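Oxidoreductase (Listeria innocua, PDB 3E18) is of unknown function but binds NAD through a Rossmann-type domain and is probably a dehydrogenase of the GFO/IDH/MocA family. Local coordinates at residues E129-I134 and P237-K242; M146-S151 and G221-I226; R152-N157 and T230-K235; K194-N199 and T214-E219; G257-P262 and L295-P300. All coordinates share one frame; numbering follows the deposited sequence. Where two conformers were deposited one is given.

How the contacts relate
All five contacts involve the large mixed sheet of the C-terminal part of the chain. Contacts 2 and 4 are pairings between its strands, parallel in contact 2 and antiparallel in contact 4, and they adjoin each other through backbone bonds from A224 and I226 to I216 and T214. Contact 1, wholly buried, lays helix 129-140 on the sheet and uses an aromatic ring and a charge pair; its R238 reaches S151 of contact 2. Contact 3 continues strand 146-154 into loops shared with the second subunit, so T231 and N232 bond across the dimer. Contact 5 lies at the surface, where two backbone bonds and aliphatic packing hold an edge strand.

Contact 1. Residues E129-I134 and P237-K242; sequences EDFLII and PRWYVK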
# COMPACT_ATOMS: atom_id res chain seq x y z
N GLU A 129 10.49 0.55 20.85
CA GLU A 129 10.74 2.00 20.85
C GLU A 129 10.14 2.72 19.62
O GLU A 129 9.50 3.77 19.76
CB GLU A 129 12.26 2.25 20.92
CG GLU A 129 12.61 3.60 21.51
CD GLU A 129 14.10 3.78 21.79
OE1 GLU A 129 14.85 2.78 21.87
OE2 GLU A 129 14.52 4.96 21.92
N ASP A 130 10.32 2.13 18.44
CA ASP A 130 9.70 2.66 17.22
C ASP A 130 8.18 2.78 17.34
O ASP A 130 7.60 3.78 16.94
CB ASP A 130 10.05 1.78 16.02
CG ASP A 130 9.59 0.35 16.19
OD1 ASP A 130 10.04 -0.33 17.15
OD2 ASP A 130 8.81 -0.11 15.35
N PHE A 131 7.54 1.76 17.92
CA PHE A 131 6.10 1.79 18.11
C PHE A 131 5.68 2.85 19.13
O PHE A 131 4.66 3.52 18.96
CB PHE A 131 5.58 0.39 18.53
CG PHE A 131 4.17 0.42 19.06
CD1 PHE A 131 3.11 0.75 18.22
CD2 PHE A 131 3.91 0.15 20.40
CE1 PHE A 131 1.79 0.82 18.70
CE2 PHE A 131 2.57 0.21 20.90
CZ PHE A 131 1.53 0.55 20.04
N LEU A 132 6.48 3.01 20.19
CA LEU A 132 6.18 4.00 21.22
C LEU A 132 6.34 5.45 20.73
O LEU A 132 5.62 6.35 21.19
CB LEU A 132 6.96 3.73 22.50
CG LEU A 132 6.55 2.44 23.25
CD1 LEU A 132 7.43 2.20 24.48
CD2 LEU A 132 5.07 2.44 23.65
N ILE A 133 7.24 5.66 19.77
CA ILE A 133 7.31 6.94 19.01
C ILE A 133 5.98 7.22 18.28
O ILE A 133 5.44 8.31 18.39
CB ILE A 133 8.50 6.97 18.03
CG1 ILE A 133 9.82 7.00 18.81
CG2 ILE A 133 8.44 8.19 17.10
CD1 ILE A 133 11.04 6.74 17.97
N ILE A 134 5.44 6.22 17.58
CA ILE A 134 4.14 6.36 16.90
C ILE A 134 3.00 6.62 17.91
O ILE A 134 2.09 7.44 17.66
CB ILE A 134 3.81 5.11 16.01
CG1 ILE A 134 4.95 4.84 15.01
CG2 ILE A 134 2.51 5.29 15.26
CD1 ILE A 134 5.18 5.96 13.99
N PRO A 237 9.92 1.59 4.43
CA PRO A 237 10.01 2.00 5.85
C PRO A 237 9.23 1.15 6.85
O PRO A 237 8.16 0.61 6.51
CB PRO A 237 9.44 3.43 5.85
CG PRO A 237 8.78 3.60 4.56
CD PRO A 237 9.49 2.72 3.59
N ARG A 238 9.75 1.09 8.07
CA ARG A 238 9.08 0.42 9.18
C ARG A 238 7.72 1.08 9.44
O ARG A 238 6.72 0.38 9.59
CB ARG A 238 9.98 0.44 10.42
CG ARG A 238 9.38 -0.13 11.70
CD ARG A 238 9.14 -1.63 11.67
NE ARG A 238 8.36 -2.03 12.84
CZ ARG A 238 7.03 -2.00 12.93
NH1 ARG A 238 6.28 -1.64 11.90
NH2 ARG A 238 6.46 -2.38 14.05
N TRP A 239 7.67 2.41 9.46
CA TRP A 239 6.40 3.15 9.72
C TRP A 239 6.23 4.27 8.70
O TRP A 239 7.19 4.93 8.33
CB TRP A 239 6.43 3.76 11.12
CG TRP A 239 6.28 2.74 12.25
CD1 TRP A 239 7.28 2.19 13.00
CD2 TRP A 239 5.06 2.19 12.73
NE1 TRP A 239 6.76 1.32 13.93
CE2 TRP A 239 5.39 1.31 13.79
CE3 TRP A 239 3.71 2.37 12.38
CZ2 TRP A 239 4.42 0.59 14.50
CZ3 TRP A 239 2.75 1.66 13.07
CH2 TRP A 239 3.10 0.78 14.12
N TYR A 240 5.00 4.47 8.23
CA TYR A 240 4.68 5.61 7.39
C TYR A 240 3.28 5.99 7.82
O TYR A 240 2.35 5.21 7.68
CB TYR A 240 4.73 5.25 5.90
CG TYR A 240 4.34 6.39 4.96
CD1 TYR A 240 5.25 7.41 4.62
CD2 TYR A 240 3.06 6.45 4.41
CE1 TYR A 240 4.88 8.45 3.75
CE2 TYR A 240 2.68 7.48 3.54
CZ TYR A 240 3.60 8.48 3.23
OH TYR A 240 3.22 9.49 2.36
N VAL A 241 3.15 7.18 8.39
CA VAL A 241 1.88 7.56 9.03
C VAL A 241 1.39 8.91 8.54
O VAL A 241 2.18 9.80 8.29
CB VAL A 241 1.99 7.52 10.60
CG1 VAL A 241 2.18 6.07 11.11
CG2 VAL A 241 3.14 8.41 11.11
N LYS A 242 0.08 9.07 8.43
CA LYS A 242 -0.49 10.27 7.85
C LYS A 242 -1.52 10.83 8.80
O LYS A 242 -2.31 10.08 9.35
CB LYS A 242 -1.18 9.96 6.52
CG LYS A 242 -0.24 9.55 5.39
CD LYS A 242 -1.02 9.29 4.09
CE LYS A 242 -1.41 10.60 3.41
NZ LYS A 242 -2.49 10.34 2.41
O HOH W 1 7.92 -2.66 16.46
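D130 OD2 accepts a hydrogen bond from W239 NE1 (2.9 Å, N-H...O 157°), fastening the first turn of helix 129-140 to a strand of the mixed sheet in the GFO/IDH/MocA C-terminal domain. Helix and strand run nearly parallel, their axes 10.5 Å apart, and the broad indole bridges that gap. The carboxylate oxygen lies near the ring plane at the nitrogen-bearing edge of the indole, brought there by D130's first torsion of 59°, which sets CG between the backbone N and the carbonyl carbon. The same OD2 lies 3.2 Å from R238 NE, well out of the guanidinium plane, so this salt bridge rests on charge and not on a directed N-H. I134 covers one face of the indole: its CG1 makes a CH-pi contact 3.6 Å from the centroid of the five-membered ring. R238 NH1 stands over the opposite face, toward the rim, leaving the ring sandwiched between an aliphatic branch and a cationic group. F131 brings CD1 to within 3.9 Å of W239 CZ2, where another apolar ring suits the benzo end of the indole. Behind these groups, R238 and W239 form a classic beta bulge opposite I250, which lets both consecutive side chains turn to the helix. S151 OG holds R238 NH1, while water 1 accepts from R238 NH2 at 2.8 Å and donates to D130 OD2 at 2.9 Å.

Contact 2. Residues M146-S151 and G221-I226; sequences MFHLES and GITAQI
I222, which follows the turn at G221, lays its CG2 4.0 Å from L149 CD1, an aliphatic pair where the two strands begin to run together. At T223 the backbone N donates to F147 O (3.0 Å), and its carbonyl oxygen receives L149 N. The side chain of T223 does more: with its first torsion at 61°, OG1 comes to the edge of the H148 ring and shares a short 2.6 Å hydrogen bond with ND1, in which either atom could be the donor. At the other ring nitrogen, H148 NE2 donates in the ring plane at 2.7 Å to E150 OE2, which accepts on its anti lone pair, so both ring nitrogens are held and the ring's rotation is fixed. This is the one parallel junction in the mixed sheet, joining strands 146-154 and 223-229, with H148, E150, T223 and Q225 on one face. A224 belongs to the other face, together with L149, S151 and I226; a methyl suits it there, against L185 of helix 173-188. Q225 N donates to L149 O (3.0 Å), its O receives S151 N, and its CB lies 4.0 Å from E150 CG. Its amide continues outward, NE2 to E227 and OE1 to NE2 of Q225 of the second subunit. I226 turns back to the helix-covered face, where its CD1 packs 3.8 Å from S151 CB.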
# COMPACT_ATOMS: atom_id res chain seq x y z
N MET A 146 -4.06 11.44 13.51
CA MET A 146 -3.47 10.38 12.68
C MET A 146 -4.62 9.52 12.17
O MET A 146 -5.36 8.96 12.98
CB MET A 146 -2.49 9.54 13.51
CG MET A 146 -1.53 8.67 12.71
SD MET A 146 -0.35 7.79 13.74
CE MET A 146 0.67 9.13 14.32
N PHE A 147 -4.78 9.45 10.85
CA PHE A 147 -5.93 8.73 10.26
C PHE A 147 -5.52 7.55 9.39
O PHE A 147 -6.37 6.78 8.95
CB PHE A 147 -6.88 9.70 9.51
CG PHE A 147 -6.26 10.40 8.30
CD1 PHE A 147 -6.15 9.75 7.07
CD2 PHE A 147 -5.83 11.72 8.39
CE1 PHE A 147 -5.58 10.40 5.97
CE2 PHE A 147 -5.28 12.37 7.30
CZ PHE A 147 -5.15 11.71 6.08
N HIS A 148 -4.23 7.39 9.13
CA HIS A 148 -3.80 6.31 8.28
C HIS A 148 -2.40 5.88 8.71
O HIS A 148 -1.53 6.72 8.84
CB HIS A 148 -3.81 6.72 6.80
CG HIS A 148 -3.31 5.65 5.88
ND1 HIS A 148 -4.05 4.53 5.57
CD2 HIS A 148 -2.11 5.50 5.26
CE1 HIS A 148 -3.34 3.75 4.78
NE2 HIS A 148 -2.17 4.31 4.57
N LEU A 149 -2.21 4.58 8.96
CA LEU A 149 -0.90 4.06 9.44
C LEU A 149 -0.41 2.92 8.58
O LEU A 149 -1.16 2.01 8.27
CB LEU A 149 -1.01 3.55 10.89
CG LEU A 149 -1.41 4.53 12.00
CD1 LEU A 149 -2.94 4.69 12.13
CD2 LEU A 149 -0.81 4.05 13.30
N GLU A 150 0.87 2.91 8.24
CA GLU A 150 1.37 1.79 7.48
C GLU A 150 2.54 1.24 8.26
O GLU A 150 3.46 1.97 8.57
CB GLU A 150 1.77 2.20 6.05
CG GLU A 150 0.61 2.72 5.23
CD GLU A 150 0.96 3.18 3.83
OE1 GLU A 150 2.09 2.95 3.34
OE2 GLU A 150 0.06 3.80 3.22
N SER A 151 2.45 -0.04 8.61
CA SER A 151 3.42 -0.70 9.47
C SER A 151 3.96 -1.90 8.71
O SER A 151 3.20 -2.79 8.33
CB SER A 151 2.71 -1.11 10.77
OG SER A 151 3.54 -1.86 11.63
N GLY A 221 -13.12 5.40 10.93
CA GLY A 221 -12.63 5.91 9.65
C GLY A 221 -11.13 5.74 9.48
O GLY A 221 -10.61 5.96 8.39
N ILE A 222 -10.44 5.36 10.55
CA ILE A 222 -8.97 5.14 10.49
C ILE A 222 -8.66 3.95 9.60
O ILE A 222 -9.37 2.94 9.63
CB ILE A 222 -8.37 4.99 11.89
CG1 ILE A 222 -8.41 6.34 12.61
CG2 ILE A 222 -6.90 4.43 11.85
CD1 ILE A 222 -7.89 6.29 14.04
N THR A 223 -7.60 4.07 8.80
CA THR A 223 -7.25 2.98 7.92
C THR A 223 -5.80 2.57 8.22
O THR A 223 -5.02 3.34 8.79
CB THR A 223 -7.46 3.31 6.40
OG1 THR A 223 -6.65 4.43 6.02
CG2 THR A 223 -8.94 3.62 6.08
N ALA A 224 -5.47 1.34 7.90
CA ALA A 224 -4.11 0.86 8.15
C ALA A 224 -3.75 -0.16 7.14
O ALA A 224 -4.61 -0.89 6.68
CB ALA A 224 -3.98 0.27 9.56
N GLN A 225 -2.47 -0.21 6.80
CA GLN A 225 -1.98 -1.26 5.96
C GLN A 225 -0.86 -1.89 6.75
O GLN A 225 0.03 -1.17 7.20
CB GLN A 225 -1.45 -0.71 4.65
CG GLN A 225 -0.87 -1.80 3.72
CD GLN A 225 -0.53 -1.28 2.34
OE1 GLN A 225 -1.15 -0.35 1.85
NE2 GLN A 225 0.49 -1.88 1.70
N ILE A 226 -0.93 -3.21 6.95
CA ILE A 226 0.08 -3.97 7.71
C ILE A 226 0.72 -4.94 6.76
O ILE A 226 0.06 -5.63 5.98
CB ILE A 226 -0.55 -4.75 8.91
CG1 ILE A 226 -1.42 -3.83 9.79
CG2 ILE A 226 0.51 -5.53 9.68
CD1 ILE A 226 -0.74 -2.59 10.35

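Contact 3. Residues R152-N157 and T230-K235; sequences RVHGAN and TTNFIK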
# COMPACT_ATOMS: atom_id res chain seq x y z
N ARG A 152 5.28 -1.93 8.47
CA ARG A 152 5.86 -2.92 7.58
C ARG A 152 7.09 -3.54 8.21
O ARG A 152 7.94 -2.84 8.72
CB ARG A 152 6.31 -2.28 6.25
CG ARG A 152 5.19 -1.81 5.32
CD ARG A 152 5.76 -1.18 4.04
NE ARG A 152 4.70 -0.80 3.09
CZ ARG A 152 4.09 0.38 3.05
NH1 ARG A 152 3.14 0.61 2.15
NH2 ARG A 152 4.41 1.34 3.90
N VAL A 153 7.19 -4.86 8.16
CA VAL A 153 8.45 -5.52 8.49
C VAL A 153 8.91 -6.28 7.26
O VAL A 153 8.32 -7.30 6.90
CB VAL A 153 8.34 -6.43 9.74
CG1 VAL A 153 9.65 -7.17 9.98
CG2 VAL A 153 7.98 -5.60 10.98
N HIS A 154 9.97 -5.80 6.62
CA HIS A 154 10.48 -6.38 5.40
C HIS A 154 11.87 -6.95 5.64
O HIS A 154 12.64 -6.42 6.44
CB HIS A 154 10.60 -5.30 4.32
CG HIS A 154 9.30 -4.93 3.67
ND1 HIS A 154 9.22 -4.00 2.65
CD2 HIS A 154 8.04 -5.38 3.85
CE1 HIS A 154 7.97 -3.87 2.26
NE2 HIS A 154 7.23 -4.70 2.97
N GLY A 155 12.21 -8.00 4.91
CA GLY A 155 13.56 -8.57 4.97
C GLY A 155 13.72 -9.57 3.86
O GLY A 155 12.77 -9.83 3.15
N ALA A 156 14.91 -10.13 3.69
CA ALA A 156 15.08 -11.18 2.70
C ALA A 156 15.80 -12.39 3.28
O ALA A 156 16.81 -12.85 2.75
CB ALA A 156 15.80 -10.65 1.47
N ASN A 157 15.26 -12.92 4.38
CA ASN A 157 15.83 -14.09 5.03
C ASN A 157 14.92 -15.32 5.01
O ASN A 157 15.30 -16.40 5.48
CB ASN A 157 16.27 -13.74 6.46
CG ASN A 157 17.54 -12.90 6.49
OD1 ASN A 157 18.44 -13.09 5.67
ND2 ASN A 157 17.62 -11.97 7.44
N THR A 230 9.27 -11.46 3.58
CA THR A 230 10.54 -12.15 3.84
C THR A 230 11.30 -12.39 2.55
O THR A 230 12.27 -13.16 2.51
CB THR A 230 10.34 -13.50 4.61
OG1 THR A 230 9.41 -14.35 3.92
CG2 THR A 230 9.84 -13.24 6.02
N THR A 231 10.87 -11.71 1.48
CA THR A 231 11.46 -11.87 0.14
C THR A 231 11.81 -10.50 -0.46
O THR A 231 11.81 -10.31 -1.68
CB THR A 231 10.46 -12.59 -0.81
OG1 THR A 231 9.17 -11.95 -0.72
CG2 THR A 231 10.30 -14.04 -0.41
N ASN A 232 12.07 -9.54 0.42
CA ASN A 232 12.26 -8.15 0.03
C ASN A 232 13.72 -7.77 0.19
O ASN A 232 14.17 -7.48 1.29
CB ASN A 232 11.42 -7.25 0.91
CG ASN A 232 9.97 -7.63 0.88
OD1 ASN A 232 9.60 -8.77 1.15
ND2 ASN A 232 9.12 -6.66 0.58
N PHE A 233 14.44 -7.74 -0.93
CA PHE A 233 15.87 -7.43 -0.94
C PHE A 233 16.12 -5.94 -0.74
O PHE A 233 17.23 -5.50 -0.47
CB PHE A 233 16.51 -7.96 -2.22
CG PHE A 233 16.49 -9.46 -2.33
CD1 PHE A 233 17.51 -10.22 -1.74
CD2 PHE A 233 15.48 -10.11 -3.02
CE1 PHE A 233 17.50 -11.60 -1.82
CE2 PHE A 233 15.46 -11.49 -3.12
CZ PHE A 233 16.48 -12.25 -2.51
N ILE A 234 15.04 -5.16 -0.87
CA ILE A 234 15.03 -3.75 -0.52
C ILE A 234 13.83 -3.57 0.40
O ILE A 234 12.76 -4.09 0.12
CB ILE A 234 14.91 -2.87 -1.80
CG1 ILE A 234 16.15 -3.03 -2.68
CG2 ILE A 234 14.70 -1.39 -1.43
CD1 ILE A 234 16.04 -2.41 -4.09
N LYS A 235 14.05 -2.88 1.52
CA LYS A 235 13.01 -2.70 2.53
C LYS A 235 12.32 -1.36 2.36
O LYS A 235 12.96 -0.35 2.08
CB LYS A 235 13.61 -2.80 3.94
CG LYS A 235 14.38 -4.09 4.23
CD LYS A 235 14.98 -4.07 5.64
CE LYS A 235 15.75 -5.34 5.96
NZ LYS A 235 17.10 -5.40 5.32
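H154 meets N232 across the face of its imidazole: N232 ND2 sits 3.3 Å above the ring plane of H154, over its centre, with the amide plane inclined 32° to the ring. The first torsion of N232 (chi1 -55°), with CG opposite the carbonyl carbon, swings the amide over the ring. R152 CB lies over the opposite face, toward the rim. Both ring nitrogens have partners beyond the two segments, NE2 with E227 OE2 and ND1 with the backbone N of L236, so a histidine, with two ring nitrogens, suits the place and is kept from turning. G155 is nearly fully extended, and its carbonyl receives the main polar bond of the contact: N232 N donates to G155 O at 2.8 Å, from well above the carbonyl plane. N232 OD1 accepts from T231 N at 3.2 Å, in the carbonyl plane and on a lone pair, which helps hold the loop's shape. A156 then places its methyl over the face of F233, with CB 4.0 Å from the ring centroid, a CH-pi contact, while its CA-H points to T230 O at 3.4 Å. A small methyl suits the place, lying against F233 and close to N232 O; the A156 backbone N also bonds E289 of the second subunit. Y240 of the second subunit bonds N232 ND2 and I234 O, and its K242 bonds T231 OG1: the arrangement is that of a sheet-end loop built into the dimer interface of the C-terminal domain.

Contact 4. Residues K194-N199 and T214-E219; sequences KSVSAN and TFITFE
T217 O accepts two backbone donors, K194 N at 2.7 Å and S195 N at 3.1 Å, because K194 and S195 form a classic beta bulge opposite it. Toward the other end of this antiparallel hairpin, S197 O is likewise doubly gripped: F215 N (3.0 Å) and T214 OG1 (2.9 Å) reach it from opposite faces of its carbonyl plane. T214 manages this with OG1 turned away from its own backbone N, chi1 175°, pointing the hydroxyl to the partner strand. Water 2 donates to F215 O at 2.6 Å and bonds S195 OG at 3.0 Å, which is also held by N345 of the second subunit. From the bulge, K194 NZ reaches E219 OE1 in a long salt bridge of 3.7 Å, the side chains crossing at about a right angle. On the face bearing V196, A198, T214 and I216, V196 CG1 and I216 CG1 pack 4.3 Å apart, V196 against L334 and I338 of helix 325-344 and I216 against helix 173-188. The face bearing S195, S197, F215 and T217 meets the second subunit. S195 OG thus bonds both water and partner subunit, while V196, A198 and I216 are aliphatic, as suits the helix-covered face, where T214 spends its hydroxyl on S197 O.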
# COMPACT_ATOMS: atom_id res chain seq x y z
N LYS A 194 -13.85 -2.53 11.24
CA LYS A 194 -15.00 -2.57 10.36
C LYS A 194 -14.79 -3.55 9.20
O LYS A 194 -15.68 -4.33 8.89
CB LYS A 194 -15.29 -1.17 9.81
CG LYS A 194 -16.67 -1.02 9.17
CD LYS A 194 -16.66 -0.05 8.00
CE LYS A 194 -17.03 1.36 8.42
NZ LYS A 194 -18.49 1.48 8.72
N SER A 195 -13.61 -3.52 8.58
CA SER A 195 -13.36 -4.39 7.44
C SER A 195 -11.89 -4.75 7.27
O SER A 195 -11.02 -4.03 7.74
CB SER A 195 -13.89 -3.75 6.15
OG SER A 195 -13.16 -2.59 5.80
N VAL A 196 -11.64 -5.86 6.58
CA VAL A 196 -10.27 -6.37 6.34
C VAL A 196 -10.23 -6.99 4.95
O VAL A 196 -11.08 -7.82 4.62
CB VAL A 196 -9.91 -7.54 7.31
CG1 VAL A 196 -8.42 -7.87 7.24
CG2 VAL A 196 -10.32 -7.24 8.72
N SER A 197 -9.22 -6.64 4.15
CA SER A 197 -8.93 -7.38 2.94
C SER A 197 -7.48 -7.80 3.12
O SER A 197 -6.76 -7.14 3.85
CB SER A 197 -9.09 -6.49 1.70
OG SER A 197 -8.15 -5.43 1.68
N ALA A 198 -7.08 -8.88 2.50
CA ALA A 198 -5.70 -9.38 2.67
C ALA A 198 -5.32 -10.24 1.52
O ALA A 198 -6.17 -10.80 0.82
CB ALA A 198 -5.57 -10.19 3.99
N ASN A 199 -4.01 -10.34 1.31
CA ASN A 199 -3.46 -11.26 0.33
C ASN A 199 -2.20 -11.81 0.95
O ASN A 199 -1.47 -11.10 1.63
CB ASN A 199 -3.25 -10.57 -1.04
CG ASN A 199 -1.87 -10.89 -1.65
OD1 ASN A 199 -1.63 -11.99 -2.19
ND2 ASN A 199 -0.98 -9.89 -1.62
N THR A 214 -2.34 -6.58 4.50
CA THR A 214 -3.74 -6.42 4.82
C THR A 214 -4.13 -4.95 4.88
O THR A 214 -3.32 -4.12 5.27
CB THR A 214 -4.10 -7.19 6.13
OG1 THR A 214 -5.46 -6.94 6.49
CG2 THR A 214 -3.19 -6.79 7.28
N PHE A 215 -5.36 -4.61 4.48
CA PHE A 215 -5.80 -3.24 4.58
C PHE A 215 -7.00 -3.28 5.50
O PHE A 215 -7.99 -3.97 5.22
CB PHE A 215 -6.18 -2.66 3.20
CG PHE A 215 -6.31 -1.14 3.17
CD1 PHE A 215 -5.23 -0.35 2.84
CD2 PHE A 215 -7.53 -0.51 3.47
CE1 PHE A 215 -5.33 1.06 2.80
CE2 PHE A 215 -7.65 0.87 3.44
CZ PHE A 215 -6.54 1.66 3.10
N ILE A 216 -6.88 -2.56 6.61
CA ILE A 216 -7.86 -2.59 7.68
C ILE A 216 -8.56 -1.25 7.77
O ILE A 216 -7.91 -0.21 7.70
CB ILE A 216 -7.17 -2.95 9.02
CG1 ILE A 216 -6.57 -4.36 8.95
CG2 ILE A 216 -8.13 -2.87 10.20
CD1 ILE A 216 -5.45 -4.58 9.92
N THR A 217 -9.88 -1.26 7.93
CA THR A 217 -10.60 -0.03 8.19
C THR A 217 -11.32 -0.17 9.54
O THR A 217 -11.88 -1.22 9.85
CB THR A 217 -11.64 0.26 7.08
OG1 THR A 217 -11.02 0.14 5.80
CG2 THR A 217 -12.19 1.66 7.21
N PHE A 218 -11.28 0.90 10.35
CA PHE A 218 -11.92 0.92 11.67
C PHE A 218 -13.24 1.64 11.58
O PHE A 218 -13.45 2.36 10.63
CB PHE A 218 -11.01 1.62 12.69
CG PHE A 218 -9.77 0.84 12.99
CD1 PHE A 218 -9.77 -0.12 14.00
CD2 PHE A 218 -8.62 1.02 12.24
CE1 PHE A 218 -8.66 -0.88 14.29
CE2 PHE A 218 -7.48 0.26 12.52
CZ PHE A 218 -7.50 -0.69 13.55
N GLU A 219 -14.10 1.47 12.58
CA GLU A 219 -15.42 2.13 12.60
C GLU A 219 -15.32 3.66 12.63
O GLU A 219 -16.23 4.35 12.15
CB GLU A 219 -16.25 1.63 13.80
CG GLU A 219 -16.54 0.12 13.82
CD GLU A 219 -17.67 -0.33 12.89
OE1 GLU A 219 -18.38 0.53 12.31
OE2 GLU A 219 -17.86 -1.56 12.75
O HOH W 2 -10.37 -3.03 4.91

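Contact 5. Residues G257-P262 and L295-P300; sequences GEIVKP and LSLPAP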
# COMPACT_ATOMS: atom_id res chain seq x y z
N GLY A 257 14.40 8.88 10.80
CA GLY A 257 13.18 9.35 10.15
C GLY A 257 12.88 10.78 10.53
O GLY A 257 13.72 11.47 11.14
N GLU A 258 11.69 11.23 10.18
CA GLU A 258 11.36 12.62 10.39
C GLU A 258 9.89 12.82 10.26
O GLU A 258 9.15 11.92 9.90
CB GLU A 258 12.07 13.53 9.37
CG GLU A 258 11.67 13.31 7.92
CD GLU A 258 12.42 14.24 6.97
OE1 GLU A 258 13.60 14.55 7.22
OE2 GLU A 258 11.81 14.66 5.96
N ILE A 259 9.49 14.04 10.54
CA ILE A 259 8.11 14.47 10.38
C ILE A 259 8.13 15.73 9.51
O ILE A 259 9.02 16.56 9.66
CB ILE A 259 7.54 14.78 11.75
CG1 ILE A 259 7.29 13.48 12.51
CG2 ILE A 259 6.24 15.58 11.63
CD1 ILE A 259 7.30 13.66 13.98
N VAL A 260 7.17 15.84 8.60
CA VAL A 260 6.97 17.04 7.80
C VAL A 260 5.52 17.52 8.00
O VAL A 260 4.59 16.75 7.87
CB VAL A 260 7.33 16.82 6.31
CG1 VAL A 260 7.16 18.11 5.51
CG2 VAL A 260 8.80 16.36 6.17
N LYS A 261 5.35 18.79 8.37
CA LYS A 261 4.02 19.34 8.65
C LYS A 261 3.79 20.57 7.80
O LYS A 261 4.73 21.27 7.47
CB LYS A 261 3.96 19.80 10.12
CG LYS A 261 4.04 18.70 11.19
CD LYS A 261 4.14 19.29 12.62
CE LYS A 261 2.93 20.16 12.98
NZ LYS A 261 1.69 19.37 13.04
N PRO A 262 2.51 20.88 7.47
CA PRO A 262 2.19 22.14 6.81
C PRO A 262 2.30 23.34 7.76
O PRO A 262 2.11 23.18 8.97
CB PRO A 262 0.72 21.95 6.41
CG PRO A 262 0.18 21.00 7.42
CD PRO A 262 1.31 20.05 7.70
N LEU A 295 10.55 18.33 11.17
CA LEU A 295 10.81 18.09 12.58
C LEU A 295 11.48 16.74 12.78
O LEU A 295 11.31 15.82 11.98
CB LEU A 295 9.51 18.11 13.38
CG LEU A 295 8.64 19.36 13.58
CD1 LEU A 295 7.93 19.82 12.32
CD2 LEU A 295 7.61 19.03 14.63
N SER A 296 12.20 16.62 13.88
CA SER A 296 12.67 15.32 14.36
C SER A 296 11.48 14.54 14.88
O SER A 296 10.46 15.13 15.25
CB SER A 296 13.71 15.50 15.46
OG SER A 296 14.96 15.88 14.91
N LEU A 297 11.61 13.21 14.88
CA LEU A 297 10.70 12.32 15.58
C LEU A 297 10.74 12.61 17.08
O LEU A 297 11.82 12.87 17.61
CB LEU A 297 11.07 10.85 15.33
CG LEU A 297 10.96 10.36 13.88
CD1 LEU A 297 11.63 9.01 13.69
CD2 LEU A 297 9.50 10.26 13.49
N PRO A 298 9.58 12.57 17.76
CA PRO A 298 9.55 12.81 19.20
C PRO A 298 10.25 11.69 19.97
O PRO A 298 10.58 10.65 19.39
CB PRO A 298 8.05 12.79 19.54
CG PRO A 298 7.33 12.80 18.26
CD PRO A 298 8.24 12.26 17.23
N ALA A 299 10.49 11.93 21.26
CA ALA A 299 10.92 10.89 22.18
C ALA A 299 9.75 9.91 22.31
O ALA A 299 8.58 10.33 22.24
CB ALA A 299 11.29 11.49 23.55
N PRO A 300 10.04 8.61 22.48
CA PRO A 300 8.97 7.61 22.60
C PRO A 300 8.10 7.83 23.82
O PRO A 300 8.59 8.33 24.85
CB PRO A 300 9.74 6.29 22.74
CG PRO A 300 11.08 6.70 23.28
CD PRO A 300 11.38 7.97 22.56
O HOH W 3 14.03 12.25 13.73
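The pyrrolidine ring of P298 touches across the contact, receiving the tip of I259: CD1 of the isoleucine lies 3.7 Å from CD of the proline, the two side chains meeting at about a right angle. An extended second torsion (chi2 155°) carries CD1 that far. E136 and M137 of helix 129-140 also touch this ring. I259 reaches L297 too, its CG1 being 4.0 Å from L297 CD2, so one branched side chain fills the angle between strand and loop. Backbone bonds set it there: I259 N donates to L295 O at 2.9 Å, and L295 N returns a nearly straight bond (175°) to I259 O at 2.8 Å. Beyond that pair water 3 spans the diverging chains, donating to G257 O at 2.7 Å and accepting from L297 N at 2.8 Å. G257 suits its place because at its backbone angles a CB would be jammed against the preceding carbonyl O, and L297 CD1 packs on its backbone. K261 CD lies 3.8 Å from L295 CD1, while NZ bonds the carbonyls of E245 and T142. The I259-L295 pair, antiparallel and hydrogen-bonded, is where the outermost strand, 292-295, leaves the edge of the mixed sheet.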